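Local coordinates for protein peptidylprolyl Isomerase (Naegleria fowleri, PDB 6B4P) that probably catalyses the cis-trans isomerisation of peptide bonds preceding proline, as an FKBP-type peptidylprolyl isomerase, at residues S85-K88 with G89-S92. Sequence-based numbering, arbitrary orientation.
Sequences SMKK and GEKS
Lys87 and Glu90 are joined twice, once through the backbone and once through a carboxylate. Glu90 N donates to Lys87 O at 2.9 Å, closing a type II beta turn. Gly89 suits its third position: it tolerates the positive phi of 82° because it has no side chain to press on Lys88 O.

The side chain of Glu90 turns back toward Met86 and Lys87. With CG anti to the backbone N (chi1 177°) and the chain extended beyond it, OE1 arrives 3.0 Å from Lys87 N; the N-H points almost straight at the oxygen but meets it from above the carboxylate plane. A water gives hydrogen bonds to both OE1 (2.7 Å) and Ser85 O. OE2 accepts from Ser92 OG at 2.6 Å, on its anti side and somewhat out of the carboxylate plane, and forms a salt bridge with Lys24, so both oxygens of this buried acid are satisfied and its rotation is fixed. Lys24 probably favours the ionised form.

Met86 sets aliphatic carbons against polar oxygens of Glu90. Its CG lies 3.5 Å from Glu90 OE2, while the bend at chi3 (72°) carries CE to a tight 3.1 Å from Glu90 O; the side chain also packs on apolar Ile121 and Leu123 of strand 117-126. Lys87 extends outward to a salt bridge with Asp33.

Here a glycine-containing type II turn, braced by a buried glutamate, lies in the loop that links helix 77-84 to strand 91-96 in the antiparallel sheet of the FKBP fold.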
ATOM      1  N   SER A  85      -3.233   1.709   8.710  1.00 15.98           N
ATOM      2  CA  SER A  85      -4.295   2.711   8.746  1.00 17.06           C
ATOM      3  C   SER A  85      -5.619   2.201   8.206  1.00 17.15           C
ATOM      4  O   SER A  85      -6.630   2.905   8.332  1.00 18.93           O
ATOM      5  CB  SER A  85      -3.891   3.957   7.949  1.00 16.56           C
ATOM      6  OG  SER A  85      -4.113   3.789   6.553  1.00 16.30           O
ATOM      7  N   MET A  86      -5.645   1.012   7.615  1.00 15.71           N
ATOM      8  CA  MET A  86      -6.817   0.536   6.896  1.00 13.99           C
ATOM      9  C   MET A  86      -7.731  -0.288   7.788  1.00 16.87           C
ATOM     10  O   MET A  86      -7.286  -0.988   8.699  1.00 20.41           O
ATOM     11  CB  MET A  86      -6.396  -0.297   5.689  1.00 14.21           C
ATOM     12  CG  MET A  86      -5.654   0.520   4.629  1.00 14.50           C
ATOM     13  SD  MET A  86      -5.109  -0.498   3.259  1.00 14.80           S
ATOM     14  CE  MET A  86      -6.659  -0.844   2.417  1.00 14.53           C
ATOM     15  N   LYS A  87      -9.023  -0.192   7.510  1.00 16.13           N
ATOM     16  CA  LYS A  87     -10.010  -1.063   8.126  1.00 16.09           C
ATOM     17  C   LYS A  87     -10.176  -2.337   7.304  1.00 17.02           C
ATOM     18  O   LYS A  87      -9.858  -2.387   6.113  1.00 17.03           O
ATOM     19  CB  LYS A  87     -11.348  -0.340   8.254  1.00 20.88           C
ATOM     20  CG  LYS A  87     -11.291   0.893   9.152  1.00 21.83           C
ATOM     21  CD  LYS A  87     -12.608   1.640   9.124  1.00 27.59           C
ATOM     22  CE  LYS A  87     -12.563   2.916   9.958  1.00 33.59           C
ATOM     23  NZ  LYS A  87     -13.892   3.596   9.970  1.00 37.95           N
ATOM     24  N   LYS A  88     -10.678  -3.381   7.963  1.00 16.04           N
ATOM     25  CA  LYS A  88     -10.938  -4.639   7.273  1.00 16.82           C
ATOM     26  C   LYS A  88     -11.821  -4.395   6.055  1.00 18.04           C
ATOM     27  O   LYS A  88     -12.868  -3.751   6.155  1.00 17.03           O
ATOM     28  CB  LYS A  88     -11.605  -5.628   8.224  1.00 21.11           C
ATOM     29  CG  LYS A  88     -11.729  -7.034   7.664  1.00 23.29           C
ATOM     30  CD  LYS A  88     -12.304  -8.004   8.702  1.00 23.06           C
ATOM     31  CE  LYS A  88     -11.330  -8.158   9.863  1.00 24.85           C
ATOM     32  NZ  LYS A  88     -11.784  -9.197  10.840  1.00 31.30           N
ATOM     33  N   GLY A  89     -11.390  -4.901   4.898  1.00 15.40           N
ATOM     34  CA  GLY A  89     -12.155  -4.730   3.669  1.00 15.67           C
ATOM     35  C   GLY A  89     -11.975  -3.401   2.956  1.00 15.66           C
ATOM     36  O   GLY A  89     -12.484  -3.244   1.833  1.00 16.64           O
ATOM     37  N   GLU A  90     -11.270  -2.444   3.554  1.00 13.85           N
ATOM     38  CA  GLU A  90     -11.084  -1.140   2.930  1.00 15.38           C
ATOM     39  C   GLU A  90     -10.309  -1.271   1.627  1.00 16.13           C
ATOM     40  O   GLU A  90      -9.384  -2.076   1.513  1.00 14.07           O
ATOM     41  CB  GLU A  90     -10.352  -0.218   3.905  1.00 13.33           C
ATOM     42  CG  GLU A  90     -10.014   1.169   3.367  1.00 14.70           C
ATOM     43  CD  GLU A  90      -9.362   2.016   4.434  1.00 16.68           C
ATOM     44  OE1 GLU A  90      -9.851   1.988   5.587  1.00 17.80           O
ATOM     45  OE2 GLU A  90      -8.355   2.688   4.115  1.00 17.79           O
ATOM     46  N   LYS A  91     -10.714  -0.497   0.622  1.00 15.95           N
ATOM     47  CA  LYS A  91      -9.906  -0.304  -0.576  1.00 14.58           C
ATOM     48  C   LYS A  91      -9.527   1.167  -0.623  1.00 17.13           C
ATOM     49  O   LYS A  91     -10.406   2.031  -0.572  1.00 16.54           O
ATOM     50  CB  LYS A  91     -10.656  -0.716  -1.845  1.00 16.62           C
ATOM     51  CG  LYS A  91      -9.786  -0.631  -3.104  1.00 22.02           C
ATOM     52  CD  LYS A  91     -10.501  -1.239  -4.314  1.00 29.44           C
ATOM     53  CE  LYS A  91      -9.683  -1.062  -5.582  1.00 41.73           C
ATOM     54  NZ  LYS A  91     -10.407  -1.567  -6.785  1.00 52.71           N
ATOM     55  N   SER A  92      -8.229   1.445  -0.689  1.00 13.82           N
ATOM     56  CA  SER A  92      -7.744   2.816  -0.666  1.00 14.17           C
ATOM     57  C   SER A  92      -6.649   3.002  -1.699  1.00 13.92           C
ATOM     58  O   SER A  92      -6.043   2.045  -2.185  1.00 14.74           O
ATOM     59  CB  SER A  92      -7.239   3.207   0.722  1.00 15.22           C
ATOM     60  OG  SER A  92      -8.367   3.392   1.570  1.00 16.50           O
TER
HETATM   61  O   HOH W   1      -9.392   3.898   7.473  1.00 23.43           O